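Local coordinates for hydrogenase maturation protease HycI (PDB 5ZBY), which probably acts as an endopeptidase that matures [NiFe] hydrogenase by cleaving the C-terminal end of its large subunit, at residues S2-G10 / L147-L155; G79-P90 / I120-G128. All coordinates share one frame; numbering follows the deposited sequence.

Contact 1 (S2-G10 / L147-L155); sequences SVLEDVFSG and LAELIAEIL
L4 sits as a knob in a hole formed by L147, L150, I151 and I154 of the C-terminal helix. Its CG is anti to the backbone N (chi1 -168°), which carries the branched end out to that helix. CD2 rests on L150 CB at 3.8 Å, and the two side chains cross at about a right angle. CG meets I154 CD1 at 3.7 Å. The same I154 methyl touches the aliphatic part of E5, with CD1 3.8 Å from E5 CG. The carboxylate of E5 turns back to its own helix start, where S2 N lies 2.8 Å from E5 OE1, above the carboxylate plane.

One turn after L4, F8 takes the other branch of I154, with CG2 3.8 Å from F8 CB. One side of the ring, at CD1, lies 4.0 Å from L155 CD2, and its far end, CZ, lies 4.2 Å from I151 CG2. L4 CD1 meets the ring edge in its plane. I14, L69 and V71 of the sheet strands also touch F8. Cutting F8 back to an alanine is likely to open a gap between the two helices and the sheet and to leave I151, I154 and L155 without their aromatic partner.

No hydrogen bond joins the segments, and their axes cross at -48° with a closest approach of 10.5 Å. L4 gives this helix pair a single knob-into-hole contact, with the short N-terminal helix and the C-terminal helix side by side on one face of the mixed beta-sheet of an alpha/beta fold.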
loop_
_atom_site.group_PDB
_atom_site.type_symbol
_atom_site.label_atom_id
_atom_site.label_comp_id
_atom_site.label_asym_id
_atom_site.label_seq_id
_atom_site.Cartn_x
_atom_site.Cartn_y
_atom_site.Cartn_z
ATOM N N SER A 2 17.884 -4.775 1.942
ATOM C CA SER A 2 16.880 -4.224 2.827
ATOM C C SER A 2 15.741 -5.188 2.933
ATOM O O SER A 2 15.630 -6.078 2.147
ATOM C CB SER A 2 16.404 -2.884 2.306
ATOM O OG SER A 2 16.060 -2.975 0.952
ATOM N N VAL A 3 14.902 -5.021 3.927
ATOM C CA VAL A 3 13.758 -5.891 4.086
ATOM C C VAL A 3 12.737 -5.672 2.960
ATOM O O VAL A 3 11.994 -6.538 2.601
ATOM C CB VAL A 3 13.065 -5.566 5.389
ATOM C CG1 VAL A 3 12.758 -4.089 5.413
ATOM C CG2 VAL A 3 11.823 -6.405 5.566
ATOM N N LEU A 4 12.708 -4.475 2.445
ATOM C CA LEU A 4 11.865 -4.137 1.305
ATOM C C LEU A 4 12.266 -4.976 0.081
ATOM O O LEU A 4 11.420 -5.623 -0.586
ATOM C CB LEU A 4 11.987 -2.650 0.999
ATOM C CG LEU A 4 10.972 -2.069 0.016
ATOM C CD1 LEU A 4 9.554 -2.231 0.553
ATOM C CD2 LEU A 4 11.282 -0.601 -0.278
ATOM N N GLU A 5 13.571 -5.017 -0.155
ATOM C CA GLU A 5 14.126 -5.705 -1.305
ATOM C C GLU A 5 13.740 -7.170 -1.205
ATOM O O GLU A 5 13.397 -7.801 -2.157
ATOM C CB GLU A 5 15.655 -5.539 -1.370
ATOM C CG GLU A 5 16.176 -4.229 -1.944
ATOM C CD GLU A 5 17.657 -3.946 -1.641
ATOM O OE1 GLU A 5 18.244 -4.647 -0.827
ATOM O OE2 GLU A 5 18.230 -3.005 -2.188
ATOM N N ASP A 6 13.791 -7.704 -0.020
ATOM C CA ASP A 6 13.419 -9.069 0.234
ATOM C C ASP A 6 11.978 -9.313 -0.131
ATOM O O ASP A 6 11.645 -10.366 -0.667
ATOM C CB ASP A 6 13.629 -9.415 1.716
ATOM C CG ASP A 6 15.111 -9.512 2.107
ATOM O OD1 ASP A 6 15.980 -9.596 1.209
ATOM O OD2 ASP A 6 15.409 -9.512 3.326
ATOM N N VAL A 7 11.116 -8.352 0.233
ATOM C CA VAL A 7 9.703 -8.458 -0.111
ATOM C C VAL A 7 9.525 -8.687 -1.622
ATOM O O VAL A 7 8.704 -9.507 -2.032
ATOM C CB VAL A 7 8.902 -7.202 0.287
ATOM C CG1 VAL A 7 7.454 -7.348 -0.146
ATOM C CG2 VAL A 7 8.976 -6.969 1.786
ATOM N N PHE A 8 10.308 -7.953 -2.414
ATOM C CA PHE A 8 10.101 -7.988 -3.874
ATOM C C PHE A 8 10.842 -9.123 -4.563
ATOM O O PHE A 8 10.545 -9.458 -5.702
ATOM C CB PHE A 8 10.511 -6.661 -4.496
ATOM C CG PHE A 8 9.524 -5.581 -4.230
ATOM C CD1 PHE A 8 8.476 -5.386 -5.089
ATOM C CD2 PHE A 8 9.595 -4.821 -3.084
ATOM C CE1 PHE A 8 7.509 -4.412 -4.827
ATOM C CE2 PHE A 8 8.636 -3.844 -2.833
ATOM C CZ PHE A 8 7.605 -3.655 -3.731
ATOM N N SER A 9 11.766 -9.725 -3.840
ATOM C CA SER A 9 12.682 -10.710 -4.416
ATOM C C SER A 9 11.986 -11.955 -4.944
ATOM O O SER A 9 11.148 -12.566 -4.278
ATOM C CB SER A 9 13.727 -11.092 -3.375
ATOM O OG SER A 9 14.305 -12.322 -3.720
ATOM N N GLY A 10 12.337 -12.331 -6.166
ATOM C CA GLY A 10 11.725 -13.469 -6.777
ATOM C C GLY A 10 10.377 -13.220 -7.390
ATOM O O GLY A 10 9.779 -14.116 -7.957
ATOM N N LEU A 147 9.367 6.484 -0.115
ATOM C CA LEU A 147 8.934 5.101 -0.378
ATOM C C LEU A 147 8.751 4.849 -1.870
ATOM O O LEU A 147 9.065 3.758 -2.374
ATOM C CB LEU A 147 7.625 4.773 0.371
ATOM C CG LEU A 147 7.138 3.335 0.138
ATOM C CD1 LEU A 147 8.114 2.271 0.650
ATOM C CD2 LEU A 147 5.779 3.210 0.826
ATOM N N ALA A 148 8.195 5.827 -2.587
ATOM C CA ALA A 148 8.030 5.614 -4.046
ATOM C C ALA A 148 9.385 5.465 -4.697
ATOM O O ALA A 148 9.533 4.633 -5.592
ATOM C CB ALA A 148 7.252 6.753 -4.687
ATOM N N GLU A 149 10.362 6.260 -4.275
ATOM C CA GLU A 149 11.723 6.115 -4.814
ATOM C C GLU A 149 12.358 4.765 -4.484
ATOM O O GLU A 149 13.010 4.141 -5.351
ATOM C CB GLU A 149 12.629 7.237 -4.312
ATOM C CG GLU A 149 12.288 8.610 -4.857
ATOM C CD GLU A 149 13.274 9.677 -4.402
ATOM O OE1 GLU A 149 14.276 9.323 -3.740
ATOM O OE2 GLU A 149 13.049 10.871 -4.714
ATOM N N LEU A 150 12.179 4.295 -3.259
ATOM C CA LEU A 150 12.771 3.019 -2.864
ATOM C C LEU A 150 12.151 1.906 -3.694
ATOM O O LEU A 150 12.851 1.006 -4.217
ATOM C CB LEU A 150 12.583 2.770 -1.368
ATOM C CG LEU A 150 13.346 3.771 -0.492
ATOM C CD1 LEU A 150 12.813 3.785 0.921
ATOM C CD2 LEU A 150 14.832 3.419 -0.504
ATOM N N ILE A 151 10.833 1.969 -3.847
ATOM C CA ILE A 151 10.156 0.923 -4.626
ATOM C C ILE A 151 10.549 1.025 -6.081
ATOM O O ILE A 151 10.815 -0.019 -6.726
ATOM C CB ILE A 151 8.618 0.990 -4.475
ATOM C CG1 ILE A 151 8.250 0.575 -3.047
ATOM C CG2 ILE A 151 7.936 0.082 -5.537
ATOM C CD1 ILE A 151 6.791 0.793 -2.704
ATOM N N ALA A 152 10.600 2.241 -6.621
ATOM C CA ALA A 152 10.912 2.359 -8.066
ATOM C C ALA A 152 12.319 1.865 -8.365
ATOM O O ALA A 152 12.574 1.287 -9.425
ATOM C CB ALA A 152 10.755 3.770 -8.558
ATOM N N GLU A 153 13.231 2.107 -7.436
ATOM C CA GLU A 153 14.609 1.717 -7.705
ATOM C C GLU A 153 14.687 0.217 -7.628
ATOM O O GLU A 153 15.345 -0.419 -8.457
ATOM C CB GLU A 153 15.582 2.370 -6.719
ATOM C CG GLU A 153 17.010 1.879 -6.836
ATOM C CD GLU A 153 17.785 2.623 -7.902
ATOM O OE1 GLU A 153 17.519 3.828 -8.105
ATOM O OE2 GLU A 153 18.657 1.999 -8.549
ATOM N N ILE A 154 13.946 -0.417 -6.732
ATOM C CA ILE A 154 13.872 -1.868 -6.814
ATOM C C ILE A 154 13.273 -2.348 -8.158
ATOM O O ILE A 154 13.866 -3.163 -8.862
ATOM C CB ILE A 154 13.062 -2.444 -5.669
ATOM C CG1 ILE A 154 13.816 -2.282 -4.349
ATOM C CG2 ILE A 154 12.716 -3.914 -5.941
ATOM C CD1 ILE A 154 12.983 -2.571 -3.101
ATOM N N LEU A 155 12.153 -1.787 -8.568
ATOM C CA LEU A 155 11.435 -2.261 -9.746
ATOM C C LEU A 155 12.130 -2.028 -11.088
ATOM O O LEU A 155 12.032 -2.831 -12.005
ATOM C CB LEU A 155 10.061 -1.641 -9.798
ATOM C CG LEU A 155 9.056 -2.033 -8.732
ATOM C CD1 LEU A 155 7.743 -1.387 -9.030
ATOM C CD2 LEU A 155 8.903 -3.519 -8.605
#

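Contact 2 (G79-P90 / I120-G128); sequences GGEIGEFIIADP and IVLIGCQPG
Strands 85-88 and 119-125 run antiparallel, with I86-G124 and A88-L122 as hydrogen-bonded pairs and F85-C125 and I87-I123 as non-hydrogen-bonded ones. The bonds from A88 N to L122 O (2.8 Å) and from L122 N to A88 O (2.9 Å) are nearly straight. F85 CE1 lies 3.8 Å from C125 SG, an oblique sulfur-aromatic contact. G124 O meets the ring edge in its plane, and G83 O stands over a face. I86 CG2 packs on the bare CA of G124, where a CB would clash with it. I87 CG2 touches V121 CG2 at 3.6 Å.

Strand 85-88 is the antiparallel edge of a mixed five-stranded sheet, and strand 119-125 pairs in parallel with 69-75 on its other side. Just before strand 85-88, a type II turn from E81 to E84 lies against Q126. G83 N binds Q126 O on a lone pair, 2.8 Å away. The Q126 chain bends at chi2 (76°), bringing OE1 3.0 Å from G80 N, a donor above the carbonyl plane. OE1 also accepts F78 N and, weakly, G79 N. NE2 gives hydrogen bonds to P127 O and H77 ND1, which hold the amide's rotation. At the other end, P90 CG packs on I120 CG2 at 3.7 Å.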
loop_
_atom_site.group_PDB
_atom_site.type_symbol
_atom_site.label_atom_id
_atom_site.label_comp_id
_atom_site.label_asym_id
_atom_site.label_seq_id
_atom_site.Cartn_x
_atom_site.Cartn_y
_atom_site.Cartn_z
ATOM N N GLY A 79 1.080 3.069 16.372
ATOM C CA GLY A 79 1.667 3.577 17.614
ATOM C C GLY A 79 3.134 3.942 17.468
ATOM O O GLY A 79 3.870 4.066 18.456
ATOM N N GLY A 80 3.563 4.143 16.230
ATOM C CA GLY A 80 4.913 4.578 15.931
ATOM C C GLY A 80 5.102 6.083 16.048
ATOM O O GLY A 80 4.159 6.837 16.350
ATOM N N GLU A 81 6.320 6.542 15.782
ATOM C CA GLU A 81 6.516 7.955 15.526
ATOM C C GLU A 81 5.952 8.304 14.170
ATOM O O GLU A 81 5.981 7.474 13.257
ATOM C CB GLU A 81 7.990 8.328 15.590
ATOM C CG GLU A 81 8.783 7.404 16.490
ATOM C CD GLU A 81 9.975 8.085 17.145
ATOM O OE1 GLU A 81 10.604 8.965 16.502
ATOM O OE2 GLU A 81 10.272 7.741 18.312
ATOM N N ILE A 82 5.434 9.511 14.018
ATOM C CA ILE A 82 4.942 9.903 12.685
ATOM C C ILE A 82 5.976 9.664 11.610
ATOM O O ILE A 82 7.142 9.995 11.769
ATOM C CB ILE A 82 4.508 11.387 12.585
ATOM C CG1 ILE A 82 4.238 11.716 11.115
ATOM C CG2 ILE A 82 5.612 12.280 13.097
ATOM C CD1 ILE A 82 3.464 12.916 10.833
ATOM N N GLY A 83 5.576 9.027 10.509
ATOM C CA GLY A 83 6.514 8.883 9.416
ATOM C C GLY A 83 7.249 7.567 9.454
ATOM O O GLY A 83 7.947 7.198 8.494
ATOM N N GLU A 84 7.119 6.854 10.559
ATOM C CA GLU A 84 7.791 5.572 10.696
ATOM C C GLU A 84 7.077 4.570 9.791
ATOM O O GLU A 84 5.852 4.601 9.669
ATOM C CB GLU A 84 7.739 5.112 12.136
ATOM C CG GLU A 84 8.406 3.800 12.435
ATOM C CD GLU A 84 8.421 3.501 13.945
ATOM O OE1 GLU A 84 8.043 4.381 14.782
ATOM O OE2 GLU A 84 8.777 2.355 14.301
ATOM N N PHE A 85 7.840 3.657 9.202
ATOM C CA PHE A 85 7.254 2.622 8.350
ATOM C C PHE A 85 7.008 1.305 9.080
ATOM O O PHE A 85 7.713 0.955 10.051
ATOM C CB PHE A 85 8.183 2.366 7.168
ATOM C CG PHE A 85 8.311 3.496 6.234
ATOM C CD1 PHE A 85 7.185 4.087 5.668
ATOM C CD2 PHE A 85 9.566 3.921 5.811
ATOM C CE1 PHE A 85 7.305 5.129 4.756
ATOM C CE2 PHE A 85 9.704 4.950 4.892
ATOM C CZ PHE A 85 8.558 5.562 4.338
ATOM N N ILE A 86 6.030 0.541 8.607
ATOM C CA ILE A 86 5.817 -0.816 9.082
ATOM C C ILE A 86 5.583 -1.715 7.881
ATOM O O ILE A 86 5.018 -1.261 6.895
ATOM C CB ILE A 86 4.641 -0.885 10.032
ATOM C CG1 ILE A 86 4.474 -2.291 10.592
ATOM C CG2 ILE A 86 3.329 -0.352 9.397
ATOM C CD1 ILE A 86 3.729 -2.274 11.923
ATOM N N ILE A 87 6.087 -2.945 7.935
ATOM C CA ILE A 87 5.811 -3.920 6.876
ATOM C C ILE A 87 5.074 -5.045 7.540
ATOM O O ILE A 87 5.563 -5.635 8.493
ATOM C CB ILE A 87 7.078 -4.419 6.178
ATOM C CG1 ILE A 87 7.802 -3.234 5.535
ATOM C CG2 ILE A 87 6.683 -5.484 5.144
ATOM C CD1 ILE A 87 9.025 -3.608 4.703
ATOM N N ALA A 88 3.855 -5.315 7.097
ATOM C CA ALA A 88 3.017 -6.279 7.791
ATOM C C ALA A 88 2.367 -7.249 6.844
ATOM O O ALA A 88 2.306 -6.994 5.642
ATOM C CB ALA A 88 1.939 -5.565 8.607
ATOM N N ASP A 89 1.870 -8.345 7.411
ATOM C CA ASP A 89 1.118 -9.389 6.707
ATOM C C ASP A 89 -0.365 -9.143 6.909
ATOM O O ASP A 89 -0.932 -9.379 7.997
ATOM C CB ASP A 89 1.526 -10.773 7.220
ATOM C CG ASP A 89 0.716 -11.911 6.604
ATOM O OD1 ASP A 89 -0.109 -11.670 5.695
ATOM O OD2 ASP A 89 0.913 -13.074 7.038
ATOM N N PRO A 90 -1.037 -8.629 5.869
ATOM C CA PRO A 90 -2.418 -8.219 6.084
ATOM C C PRO A 90 -3.378 -9.396 6.181
ATOM O O PRO A 90 -4.525 -9.174 6.531
ATOM C CB PRO A 90 -2.713 -7.332 4.847
ATOM C CG PRO A 90 -1.887 -7.955 3.793
ATOM C CD PRO A 90 -0.591 -8.387 4.478
ATOM N N ILE A 120 0.922 -11.414 -0.385
ATOM C CA ILE A 120 0.344 -10.105 -0.165
ATOM C C ILE A 120 1.125 -9.437 0.943
ATOM O O ILE A 120 1.340 -10.062 1.982
ATOM C CB ILE A 120 -1.121 -10.177 0.281
ATOM C CG1 ILE A 120 -1.898 -11.277 -0.491
ATOM C CG2 ILE A 120 -1.772 -8.784 0.228
ATOM C CD1 ILE A 120 -2.209 -10.921 -1.937
ATOM N N VAL A 121 1.477 -8.166 0.774
ATOM C CA VAL A 121 2.129 -7.442 1.890
ATOM C C VAL A 121 1.461 -6.072 2.074
ATOM O O VAL A 121 0.852 -5.545 1.120
ATOM C CB VAL A 121 3.624 -7.318 1.621
ATOM C CG1 VAL A 121 3.887 -6.442 0.438
ATOM C CG2 VAL A 121 4.338 -6.783 2.796
ATOM N N LEU A 122 1.502 -5.517 3.310
ATOM C CA LEU A 122 1.064 -4.156 3.568
ATOM C C LEU A 122 2.258 -3.328 3.988
ATOM O O LEU A 122 3.004 -3.740 4.889
ATOM C CB LEU A 122 -0.015 -4.142 4.663
ATOM C CG LEU A 122 -0.394 -2.801 5.302
ATOM C CD1 LEU A 122 -0.995 -1.846 4.287
ATOM C CD2 LEU A 122 -1.365 -3.066 6.472
ATOM N N ILE A 123 2.505 -2.200 3.325
ATOM C CA ILE A 123 3.484 -1.241 3.815
ATOM C C ILE A 123 2.716 -0.047 4.404
ATOM O O ILE A 123 1.997 0.636 3.669
ATOM C CB ILE A 123 4.462 -0.751 2.717
ATOM C CG1 ILE A 123 5.169 -1.942 2.074
ATOM C CG2 ILE A 123 5.494 0.266 3.342
ATOM C CD1 ILE A 123 5.906 -1.540 0.777
ATOM N N GLY A 124 2.886 0.213 5.699
ATOM C CA GLY A 124 2.191 1.318 6.338
ATOM C C GLY A 124 3.136 2.438 6.722
ATOM O O GLY A 124 4.328 2.219 6.901
ATOM N N CYS A 125 2.596 3.644 6.857
ATOM C CA CYS A 125 3.376 4.760 7.379
ATOM C C CYS A 125 2.542 5.409 8.469
ATOM O O CYS A 125 1.361 5.605 8.272
ATOM C CB CYS A 125 3.683 5.759 6.257
ATOM S SG CYS A 125 4.737 7.106 6.781
ATOM N N GLN A 126 3.127 5.680 9.635
ATOM C CA GLN A 126 2.361 6.256 10.767
ATOM C C GLN A 126 1.952 7.715 10.504
ATOM O O GLN A 126 2.802 8.555 10.288
ATOM C CB GLN A 126 3.219 6.161 12.039
ATOM C CG GLN A 126 2.640 6.922 13.224
ATOM C CD GLN A 126 1.495 6.175 13.809
ATOM O OE1 GLN A 126 1.618 4.978 14.140
ATOM N NE2 GLN A 126 0.357 6.844 13.937
ATOM N N PRO A 127 0.643 8.007 10.502
ATOM C CA PRO A 127 0.210 9.397 10.294
ATOM C C PRO A 127 0.198 10.185 11.583
ATOM O O PRO A 127 0.098 9.614 12.656
ATOM C CB PRO A 127 -1.216 9.254 9.781
ATOM C CG PRO A 127 -1.731 8.026 10.487
ATOM C CD PRO A 127 -0.506 7.081 10.559
ATOM N N GLY A 128 0.212 11.492 11.431
ATOM C CA GLY A 128 0.205 12.397 12.586
ATOM C C GLY A 128 -1.023 13.252 12.664
ATOM O O GLY A 128 -1.367 13.734 13.732
#

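Contact 1 lies on the face of the sheet that bears I123, V121 and I87, and contact 2 is the strand pairing at the sheet's edge; their centres are about 15 Å apart. Contact 2 is nested along the chain inside the loop that contact 1 closes. L4 CD1 reaches I123 CD1 at 3.7 Å, and V7 CG1 reaches V121 CG1 at the same distance. V3 CG1 packs on I87 CD1 at 3.8 Å, and L147 CD2 on I123 CG2 at 3.9 Å. Both helices of contact 1 thus lie against strand 119-125, and the N-terminal one also against its edge neighbour. A bound HEPES molecule lies nearer contact 2, about 7 Å from the side chain of P127 and about 13 Å from that of L147.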